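Shikimate kinase (Aquifex aeolicus, PDB 2PT5) probably catalyses the magnesium-dependent transfer of phosphate from ATP to the 3-hydroxyl group of shikimate, the fifth of seven steps to chorismate. Local coordinates at residues E84-L87 / N88-S92; F103-F106 / L107-K111; E151-V154 / K155-L158. All blocks are in the same frame, centred on the assembly; numbering follows the deposited sequence.

How the contacts relate
Each contact lies within one helix of a single P-loop kinase fold; the three are met in chain order and touch nowhere. Contacts 1 and 2 lie on opposite sides of the chain's centre, their own centres 26 Å apart. Contact 3 is 23 Å from contact 1 and 21 Å from contact 2, centre to centre; nearest atoms of contacts 2 and 3 are about 8 Å apart. Contact 2 is joined covalently to the predicted ATP site by the disulfide of Cys110 with Cys10, while contacts 1 and 3 stand farther off. The side chain of Met90 in contact 1 is about 9 Å from that of Lys13, and the side chain of Glu151 in contact 3 about 7 Å from that of Thr15, both predicted ATP-site residues.

Contact 1: E84-L87 / N88-S92; sequences EEAL and NFMKS
Glu84, Glu85, Ala86 and Leu87 each receive, at the backbone carbonyl, the N-H of the residue four places on, which makes 84-91 a regular alpha-helix. The shortest of these bonds, Asn88 N to Glu84 O, measures 2.8 Å. The longest, Lys91 N to Leu87 O, measures 3.1 Å, and all are slightly bent. At the far end the hydroxyl of Ser92 doubles back, and OG donates to Phe89 O at 2.6 Å, beside a weak bond from Ser92 N to the same oxygen.

The apolar contact joins Ala86 and Met90, present as selenomethionine. The Met90 chain bends at the selenium (chi3 -118°), which brings the terminal methyl back over the preceding turn, where Met90 CE lies 3.9 Å from Ala86 CB. The same methyl also passes the backbone carbonyl, Met90 CE standing 3.4 Å from Ala86 O. Phe89 turns its ring the other way: CG stands anti to the backbone N (chi1 172°), and Ala86 O lies at the ring edge, near its plane.

Of the polar side chains, Lys91 meets the first segment through its aliphatic part. Lys91 CG rests 3.4 Å from Leu87 O, while the extended chain carries NZ onward to donate to Lys139 O. Asn88 instead brings its amide close: ND2 comes to 3.0 Å from Glu84 O, but at an angle too poor for a hydrogen bond.

The helix belongs to the right-handed beta-alpha-beta crossover that links strand 72-75 to strand 95-100, with strand 2-6 between them in the sheet. Leu87 and Met90 press on Ile6 of strand 2-6 and Thr96 of strand 95-100. On the flank facing helix 52-66, Ala86 meets Phe60, Met90 meets Leu63, and Phe89 lies on Lys64.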
ATOM      1  N   GLU A  84      -2.987 -11.621   2.750  1.00 46.08           N
ATOM      2  CA  GLU A  84      -3.490 -11.800   4.104  1.00 45.04           C
ATOM      3  C   GLU A  84      -2.440 -12.167   5.150  1.00 46.93           C
ATOM      4  O   GLU A  84      -2.525 -11.732   6.299  1.00 44.79           O
ATOM      5  CB  GLU A  84      -4.635 -12.814   4.100  1.00 49.34           C
ATOM      6  CG  GLU A  84      -5.899 -12.242   3.465  1.00 52.73           C
ATOM      7  CD  GLU A  84      -7.114 -13.112   3.678  1.00 50.94           C
ATOM      8  OE1 GLU A  84      -7.372 -13.995   2.831  1.00 40.09           O
ATOM      9  OE2 GLU A  84      -7.804 -12.911   4.702  1.00 52.67           O
ATOM     10  N   GLU A  85      -1.442 -12.950   4.769  1.00 43.35           N
ATOM     11  CA  GLU A  85      -0.410 -13.290   5.734  1.00 47.82           C
ATOM     12  C   GLU A  85       0.290 -11.987   6.127  1.00 45.89           C
ATOM     13  O   GLU A  85       0.396 -11.650   7.308  1.00 43.27           O
ATOM     14  CB  GLU A  85       0.599 -14.261   5.125  1.00 52.47           C
ATOM     15  CG  GLU A  85       1.477 -14.956   6.153  1.00 61.83           C
ATOM     16  CD  GLU A  85       2.358 -16.027   5.537  1.00 68.94           C
ATOM     17  OE1 GLU A  85       3.456 -15.693   5.038  1.00 69.69           O
ATOM     18  OE2 GLU A  85       1.945 -17.206   5.540  1.00 74.16           O
ATOM     19  N   ALA A  86       0.763 -11.256   5.122  1.00 41.21           N
ATOM     20  CA  ALA A  86       1.443  -9.991   5.351  1.00 41.13           C
ATOM     21  C   ALA A  86       0.529  -9.027   6.096  1.00 39.04           C
ATOM     22  O   ALA A  86       0.988  -8.243   6.928  1.00 41.37           O
ATOM     23  CB  ALA A  86       1.880  -9.381   4.022  1.00 44.94           C
ATOM     24  N   LEU A  87      -0.766  -9.085   5.806  1.00 37.65           N
ATOM     25  CA  LEU A  87      -1.712  -8.197   6.467  1.00 39.00           C
ATOM     26  C   LEU A  87      -1.841  -8.560   7.944  1.00 41.77           C
ATOM     27  O   LEU A  87      -1.890  -7.677   8.803  1.00 36.45           O
ATOM     28  CB  LEU A  87      -3.078  -8.254   5.770  1.00 36.69           C
ATOM     29  CG  LEU A  87      -4.165  -7.256   6.201  1.00 38.96           C
ATOM     30  CD1 LEU A  87      -3.648  -5.815   6.150  1.00 36.55           C
ATOM     31  CD2 LEU A  87      -5.362  -7.414   5.283  1.00 40.54           C
ATOM     32  N   ASN A  88      -1.890  -9.857   8.246  1.00 42.22           N
ATOM     33  CA  ASN A  88      -1.997 -10.286   9.636  1.00 41.32           C
ATOM     34  C   ASN A  88      -0.715  -9.950  10.381  1.00 39.80           C
ATOM     35  O   ASN A  88      -0.745  -9.618  11.566  1.00 40.74           O
ATOM     36  CB  ASN A  88      -2.297 -11.780   9.722  1.00 46.86           C
ATOM     37  CG  ASN A  88      -3.758 -12.082   9.478  1.00 52.33           C
ATOM     38  OD1 ASN A  88      -4.636 -11.480  10.102  1.00 56.92           O
ATOM     39  ND2 ASN A  88      -4.032 -13.015   8.573  1.00 52.38           N
ATOM     40  N   PHE A  89       0.415 -10.025   9.683  1.00 39.99           N
ATOM     41  CA  PHE A  89       1.689  -9.664  10.293  1.00 37.25           C
ATOM     42  C   PHE A  89       1.600  -8.179  10.666  1.00 37.85           C
ATOM     43  O   PHE A  89       1.932  -7.784  11.781  1.00 40.13           O
ATOM     44  CB  PHE A  89       2.840  -9.869   9.307  1.00 40.11           C
ATOM     45  CG  PHE A  89       4.164  -9.336   9.797  1.00 44.97           C
ATOM     46  CD1 PHE A  89       5.024 -10.138  10.542  1.00 45.02           C
ATOM     47  CD2 PHE A  89       4.543  -8.025   9.524  1.00 43.90           C
ATOM     48  CE1 PHE A  89       6.245  -9.644  11.004  1.00 47.10           C
ATOM     49  CE2 PHE A  89       5.765  -7.519   9.984  1.00 49.03           C
ATOM     50  CZ  PHE A  89       6.615  -8.332  10.725  1.00 45.64           C
HETATM   51  N   MSE A  90       1.132  -7.359   9.729  1.00 37.60           N
HETATM   52  CA  MSE A  90       1.021  -5.922   9.965  1.00 35.83           C
HETATM   53  C   MSE A  90       0.197  -5.568  11.198  1.00 39.60           C
HETATM   54  O   MSE A  90       0.589  -4.702  11.975  1.00 39.58           O
HETATM   55  CB  MSE A  90       0.437  -5.229   8.732  1.00 35.90           C
HETATM   56  CG  MSE A  90       1.443  -5.055   7.593  1.00 37.06           C
HETATM   57 SE   MSE A  90       0.622  -4.250   6.044  1.00 48.09          SE
HETATM   58  CE  MSE A  90       0.874  -5.689   4.751  1.00 32.34           C
ATOM     59  N   LYS A  91      -0.939  -6.240  11.375  1.00 40.82           N
ATOM     60  CA  LYS A  91      -1.803  -5.992  12.518  1.00 42.20           C
ATOM     61  C   LYS A  91      -1.127  -6.338  13.847  1.00 44.43           C
ATOM     62  O   LYS A  91      -1.431  -5.735  14.880  1.00 45.83           O
ATOM     63  CB  LYS A  91      -3.104  -6.782  12.375  1.00 42.19           C
ATOM     64  CG  LYS A  91      -3.934  -6.379  11.168  1.00 39.83           C
ATOM     65  CD  LYS A  91      -5.288  -7.065  11.163  1.00 43.81           C
ATOM     66  CE  LYS A  91      -6.175  -6.532  10.048  1.00 36.12           C
ATOM     67  NZ  LYS A  91      -7.542  -7.096  10.131  1.00 42.49           N
ATOM     68  N   SER A  92      -0.208  -7.296  13.822  1.00 41.71           N
ATOM     69  CA  SER A  92       0.488  -7.688  15.043  1.00 49.88           C
ATOM     70  C   SER A  92       1.615  -6.721  15.388  1.00 49.74           C
ATOM     71  O   SER A  92       2.273  -6.872  16.415  1.00 52.31           O
ATOM     72  CB  SER A  92       1.066  -9.099  14.910  1.00 48.35           C
ATOM     73  OG  SER A  92       2.106  -9.148  13.946  1.00 51.62           O
TER

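Contact 2: F103-F106 / L107-K111; sequences FEVF and LERCK
Phe103, Glu104 and Val105 accept the N-H groups of Leu107, Glu108 and Arg109 as alpha-helical bonds, the two turns of helix 103-109 that follow strand 95-100 in this P-loop kinase fold. Phe106 O closes the series, taking Cys110 N at 2.8 Å and, weakly, Arg109 N. Cys110 is the first residue to leave helical angles (psi 166°).

Leu107 brings both methyls to the same side of the Phe103 ring. Its CD2 sits over the face as a CH-pi contact, 4.0 Å from the ring centroid, while CD1 comes to 3.8 Å from Phe103 CZ. Phe130 meets the Phe103 ring edge-to-face. On another side of the helix, Val105 and Arg109 run side by side, pointing the same way: Val105 CG1 lies over one face of the guanidinium, 3.3 Å from Arg109 NE, and Arg109 NH2 continues to a weak hydrogen bond with Glu147 O. Glu108 CG is placed between the backbone N and the carbonyl carbon (chi1 58°), which tucks it against Val105 O at 3.1 Å and turns the carboxylate back toward the first turn.

The Phe106 ring also meets Phe8 and Phe130. Cys110 SG, tied to Cys10 of the predicted ATP site by a disulfide, approaches that ring obliquely as a sulfur-aromatic contact, 3.4 Å from Phe106 CD1.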
ATOM      1  N   PHE A 103     -14.064   1.902  -7.869  1.00 28.31           N
ATOM      2  CA  PHE A 103     -13.607   1.340  -9.140  1.00 30.03           C
ATOM      3  C   PHE A 103     -13.401   2.374 -10.241  1.00 29.11           C
ATOM      4  O   PHE A 103     -12.417   2.302 -10.964  1.00 28.85           O
ATOM      5  CB  PHE A 103     -14.579   0.256  -9.633  1.00 30.51           C
ATOM      6  CG  PHE A 103     -14.050  -0.578 -10.789  1.00 33.47           C
ATOM      7  CD1 PHE A 103     -12.826  -1.244 -10.691  1.00 32.13           C
ATOM      8  CD2 PHE A 103     -14.812  -0.757 -11.947  1.00 32.09           C
ATOM      9  CE1 PHE A 103     -12.367  -2.082 -11.727  1.00 29.03           C
ATOM     10  CE2 PHE A 103     -14.363  -1.592 -12.987  1.00 29.87           C
ATOM     11  CZ  PHE A 103     -13.139  -2.255 -12.873  1.00 30.79           C
ATOM     12  N   GLU A 104     -14.311   3.340 -10.371  1.00 32.29           N
ATOM     13  CA  GLU A 104     -14.169   4.343 -11.426  1.00 31.16           C
ATOM     14  C   GLU A 104     -12.898   5.187 -11.265  1.00 34.14           C
ATOM     15  O   GLU A 104     -12.280   5.571 -12.258  1.00 36.16           O
ATOM     16  CB  GLU A 104     -15.413   5.257 -11.507  1.00 28.44           C
ATOM     17  CG  GLU A 104     -15.613   6.179 -10.313  1.00 28.25           C
ATOM     18  CD  GLU A 104     -16.508   5.586  -9.248  1.00 32.94           C
ATOM     19  OE1 GLU A 104     -16.702   4.347  -9.235  1.00 33.64           O
ATOM     20  OE2 GLU A 104     -17.008   6.364  -8.411  1.00 36.08           O
ATOM     21  N   VAL A 105     -12.501   5.471 -10.027  1.00 32.07           N
ATOM     22  CA  VAL A 105     -11.293   6.260  -9.779  1.00 31.02           C
ATOM     23  C   VAL A 105     -10.063   5.415 -10.103  1.00 32.50           C
ATOM     24  O   VAL A 105      -9.109   5.884 -10.727  1.00 31.43           O
ATOM     25  CB  VAL A 105     -11.213   6.717  -8.311  1.00 30.08           C
ATOM     26  CG1 VAL A 105      -9.844   7.326  -8.027  1.00 30.42           C
ATOM     27  CG2 VAL A 105     -12.312   7.740  -8.028  1.00 35.39           C
ATOM     28  N   PHE A 106     -10.104   4.166  -9.655  1.00 34.29           N
ATOM     29  CA  PHE A 106      -9.044   3.187  -9.878  1.00 30.37           C
ATOM     30  C   PHE A 106      -8.761   3.100 -11.371  1.00 32.00           C
ATOM     31  O   PHE A 106      -7.615   3.174 -11.815  1.00 34.18           O
ATOM     32  CB  PHE A 106      -9.526   1.826  -9.358  1.00 29.89           C
ATOM     33  CG  PHE A 106      -8.719   0.651  -9.837  1.00 33.19           C
ATOM     34  CD1 PHE A 106      -7.481   0.351  -9.271  1.00 34.68           C
ATOM     35  CD2 PHE A 106      -9.224  -0.191 -10.822  1.00 37.16           C
ATOM     36  CE1 PHE A 106      -6.764  -0.773  -9.675  1.00 34.15           C
ATOM     37  CE2 PHE A 106      -8.518  -1.316 -11.232  1.00 35.57           C
ATOM     38  CZ  PHE A 106      -7.284  -1.610 -10.654  1.00 31.76           C
ATOM     39  N   LEU A 107      -9.831   2.964 -12.138  1.00 31.47           N
ATOM     40  CA  LEU A 107      -9.752   2.836 -13.584  1.00 30.72           C
ATOM     41  C   LEU A 107      -9.100   4.040 -14.249  1.00 35.45           C
ATOM     42  O   LEU A 107      -8.306   3.890 -15.169  1.00 32.89           O
ATOM     43  CB  LEU A 107     -11.158   2.638 -14.139  1.00 32.29           C
ATOM     44  CG  LEU A 107     -11.491   1.386 -14.946  1.00 36.15           C
ATOM     45  CD1 LEU A 107     -10.694   0.193 -14.475  1.00 34.99           C
ATOM     46  CD2 LEU A 107     -12.987   1.136 -14.824  1.00 31.03           C
ATOM     47  N   GLU A 108      -9.432   5.236 -13.777  1.00 38.36           N
ATOM     48  CA  GLU A 108      -8.879   6.446 -14.364  1.00 43.79           C
ATOM     49  C   GLU A 108      -7.476   6.823 -13.877  1.00 41.16           C
ATOM     50  O   GLU A 108      -6.765   7.547 -14.568  1.00 43.99           O
ATOM     51  CB  GLU A 108      -9.860   7.619 -14.169  1.00 41.07           C
ATOM     52  CG  GLU A 108     -10.234   7.926 -12.732  1.00 50.72           C
ATOM     53  CD  GLU A 108     -11.603   8.602 -12.607  1.00 55.51           C
ATOM     54  OE1 GLU A 108     -11.937   9.078 -11.499  1.00 52.89           O
ATOM     55  OE2 GLU A 108     -12.349   8.647 -13.614  1.00 54.54           O
ATOM     56  N   ARG A 109      -7.060   6.321 -12.716  1.00 41.09           N
ATOM     57  CA  ARG A 109      -5.733   6.662 -12.188  1.00 41.40           C
ATOM     58  C   ARG A 109      -4.671   5.566 -12.292  1.00 41.74           C
ATOM     59  O   ARG A 109      -3.500   5.858 -12.517  1.00 44.15           O
ATOM     60  CB  ARG A 109      -5.828   7.079 -10.714  1.00 40.35           C
ATOM     61  CG  ARG A 109      -6.661   8.321 -10.410  1.00 34.66           C
ATOM     62  CD  ARG A 109      -6.636   8.612  -8.901  1.00 38.44           C
ATOM     63  NE  ARG A 109      -7.566   9.673  -8.515  1.00 45.08           N
ATOM     64  CZ  ARG A 109      -7.679  10.166  -7.282  1.00 44.43           C
ATOM     65  NH1 ARG A 109      -6.918   9.704  -6.296  1.00 48.03           N
ATOM     66  NH2 ARG A 109      -8.566  11.114  -7.032  1.00 49.93           N
ATOM     67  N   CYS A 110      -5.074   4.312 -12.120  1.00 40.82           N
ATOM     68  CA  CYS A 110      -4.125   3.200 -12.149  1.00 40.44           C
ATOM     69  C   CYS A 110      -3.651   2.750 -13.537  1.00 41.93           C
ATOM     70  O   CYS A 110      -4.228   3.106 -14.567  1.00 36.03           O
ATOM     71  CB  CYS A 110      -4.715   2.000 -11.393  1.00 41.78           C
ATOM     72  SG  CYS A 110      -4.487   1.955  -9.572  1.00 48.49           S
ATOM     73  N   LYS A 111      -2.587   1.953 -13.542  1.00 41.57           N
ATOM     74  CA  LYS A 111      -2.001   1.424 -14.768  1.00 39.68           C
ATOM     75  C   LYS A 111      -1.545  -0.004 -14.502  1.00 38.33           C
ATOM     76  O   LYS A 111      -1.349  -0.382 -13.348  1.00 38.01           O
ATOM     77  CB  LYS A 111      -0.813   2.293 -15.182  1.00 39.75           C
ATOM     78  CG  LYS A 111      -1.224   3.696 -15.601  1.00 47.16           C
ATOM     79  CD  LYS A 111      -0.169   4.734 -15.251  1.00 54.62           C
ATOM     80  CE  LYS A 111      -0.119   4.976 -13.748  1.00 60.83           C
ATOM     81  NZ  LYS A 111       0.846   6.053 -13.382  1.00 64.52           N
TER

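Contact 3: E151-V154 / K155-L158; sequences EEVV and KEIL
Lys155 reaches back along the helix to Glu152, three residues before it, and NZ meets OE2 in a salt bridge of 3.3 Å. The ammonium approaches on the syn side of the carboxylate, only 16° out of its plane. Both chains contribute to the meeting: Lys155 is extended beyond CG, whereas Glu152 folds at chi2 (-50°), bringing its carboxylate across the lysine chain, with OE1 3.9 Å from Lys155 CD. With Glu152 cut back to an alanine, the Lys155 ammonium would probably lose this anionic partner and its extended chain would be freer to swing.

Val154, buried on another side of the helix, lies beside Leu158, and the two point the same way, with Val154 CG1 3.8 Å from Leu158 CD1. The backbone bond beneath them, Leu158 N to Val154 O, is short at 2.8 Å and almost straight (176°).

This is helix 150-162, which follows strand 142-145, one of the two edge strands of the parallel sheet of the P-loop kinase fold. It packs both on that strand and on helix 13-24, whose start carries predicted ATP-site residues. Val154 touches Leu19, and Leu158 touches Ser23 and Leu24. Val153 and Ile157, whose CG1 and CD1 lie 4.1 Å apart, rest on Val144, and Ile157 also reaches Val16.

Glu156 lies along the preceding turn, its CG 3.3 Å from Glu152 O. Outside the two segments, Glu156 OE1 accepts a weak hydrogen bond from Lys145 N, and OE2 forms a long, weak ion pair with Lys148 NZ.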
ATOM      1  N   GLU A 151      -4.021  15.816   1.533  1.00 44.73           N
ATOM      2  CA  GLU A 151      -4.070  16.493   2.827  1.00 45.97           C
ATOM      3  C   GLU A 151      -5.352  16.197   3.584  1.00 46.57           C
ATOM      4  O   GLU A 151      -5.351  16.137   4.813  1.00 42.24           O
ATOM      5  CB  GLU A 151      -3.907  18.011   2.664  1.00 55.58           C
ATOM      6  CG  GLU A 151      -4.856  18.662   1.663  1.00 66.74           C
ATOM      7  CD  GLU A 151      -4.387  18.511   0.224  1.00 72.71           C
ATOM      8  OE1 GLU A 151      -5.038  19.086  -0.679  1.00 74.42           O
ATOM      9  OE2 GLU A 151      -3.367  17.821  -0.000  1.00 72.82           O
ATOM     10  N   GLU A 152      -6.448  16.015   2.855  1.00 42.30           N
ATOM     11  CA  GLU A 152      -7.722  15.714   3.490  1.00 44.55           C
ATOM     12  C   GLU A 152      -7.728  14.292   4.035  1.00 38.93           C
ATOM     13  O   GLU A 152      -8.316  14.021   5.078  1.00 34.19           O
ATOM     14  CB  GLU A 152      -8.870  15.909   2.498  1.00 49.69           C
ATOM     15  CG  GLU A 152      -9.188  17.367   2.264  1.00 61.36           C
ATOM     16  CD  GLU A 152      -9.350  18.115   3.573  1.00 67.81           C
ATOM     17  OE1 GLU A 152     -10.174  17.677   4.406  1.00 71.17           O
ATOM     18  OE2 GLU A 152      -8.650  19.133   3.768  1.00 71.13           O
ATOM     19  N   VAL A 153      -7.068  13.387   3.323  1.00 36.10           N
ATOM     20  CA  VAL A 153      -6.991  11.998   3.761  1.00 36.03           C
ATOM     21  C   VAL A 153      -6.144  11.924   5.031  1.00 35.29           C
ATOM     22  O   VAL A 153      -6.428  11.131   5.924  1.00 38.82           O
ATOM     23  CB  VAL A 153      -6.367  11.105   2.666  1.00 37.13           C
ATOM     24  CG1 VAL A 153      -6.229   9.673   3.169  1.00 31.55           C
ATOM     25  CG2 VAL A 153      -7.225  11.166   1.405  1.00 34.97           C
ATOM     26  N   VAL A 154      -5.106  12.756   5.108  1.00 36.22           N
ATOM     27  CA  VAL A 154      -4.240  12.788   6.287  1.00 34.20           C
ATOM     28  C   VAL A 154      -5.051  13.208   7.513  1.00 32.54           C
ATOM     29  O   VAL A 154      -4.928  12.607   8.579  1.00 34.02           O
ATOM     30  CB  VAL A 154      -3.038  13.765   6.098  1.00 33.73           C
ATOM     31  CG1 VAL A 154      -2.299  13.963   7.412  1.00 33.49           C
ATOM     32  CG2 VAL A 154      -2.073  13.204   5.061  1.00 37.89           C
ATOM     33  N   LYS A 155      -5.875  14.242   7.363  1.00 31.66           N
ATOM     34  CA  LYS A 155      -6.706  14.706   8.474  1.00 38.36           C
ATOM     35  C   LYS A 155      -7.631  13.579   8.913  1.00 37.92           C
ATOM     36  O   LYS A 155      -7.903  13.415  10.103  1.00 36.54           O
ATOM     37  CB  LYS A 155      -7.549  15.912   8.058  1.00 35.38           C
ATOM     38  CG  LYS A 155      -6.755  17.181   7.833  1.00 45.24           C
ATOM     39  CD  LYS A 155      -7.660  18.298   7.356  1.00 52.15           C
ATOM     40  CE  LYS A 155      -6.888  19.575   7.103  1.00 59.84           C
ATOM     41  NZ  LYS A 155      -7.784  20.625   6.539  1.00 65.15           N
ATOM     42  N   GLU A 156      -8.117  12.813   7.940  1.00 38.34           N
ATOM     43  CA  GLU A 156      -8.999  11.685   8.219  1.00 37.30           C
ATOM     44  C   GLU A 156      -8.256  10.664   9.069  1.00 32.76           C
ATOM     45  O   GLU A 156      -8.761  10.193  10.091  1.00 31.47           O
ATOM     46  CB  GLU A 156      -9.444  11.019   6.910  1.00 47.02           C
ATOM     47  CG  GLU A 156     -10.514  11.767   6.122  1.00 55.57           C
ATOM     48  CD  GLU A 156     -10.760  11.154   4.744  1.00 65.63           C
ATOM     49  OE1 GLU A 156     -10.982   9.927   4.659  1.00 69.53           O
ATOM     50  OE2 GLU A 156     -10.733  11.901   3.741  1.00 68.75           O
ATOM     51  N   ILE A 157      -7.045  10.320   8.646  1.00 27.24           N
ATOM     52  CA  ILE A 157      -6.255   9.340   9.377  1.00 32.32           C
ATOM     53  C   ILE A 157      -5.899   9.824  10.779  1.00 32.46           C
ATOM     54  O   ILE A 157      -6.068   9.093  11.752  1.00 31.97           O
ATOM     55  CB  ILE A 157      -4.974   8.979   8.605  1.00 31.82           C
ATOM     56  CG1 ILE A 157      -5.349   8.311   7.277  1.00 26.96           C
ATOM     57  CG2 ILE A 157      -4.107   8.034   9.436  1.00 33.39           C
ATOM     58  CD1 ILE A 157      -4.189   8.171   6.330  1.00 35.24           C
ATOM     59  N   LEU A 158      -5.403  11.055  10.881  1.00 34.18           N
ATOM     60  CA  LEU A 158      -5.047  11.606  12.182  1.00 32.69           C
ATOM     61  C   LEU A 158      -6.246  11.518  13.123  1.00 37.06           C
ATOM     62  O   LEU A 158      -6.134  10.983  14.226  1.00 38.26           O
ATOM     63  CB  LEU A 158      -4.585  13.063  12.034  1.00 28.56           C
ATOM     64  CG  LEU A 158      -3.246  13.196  11.298  1.00 25.08           C
ATOM     65  CD1 LEU A 158      -2.910  14.657  11.067  1.00 31.01           C
ATOM     66  CD2 LEU A 158      -2.159  12.521  12.130  1.00 26.20           C
TER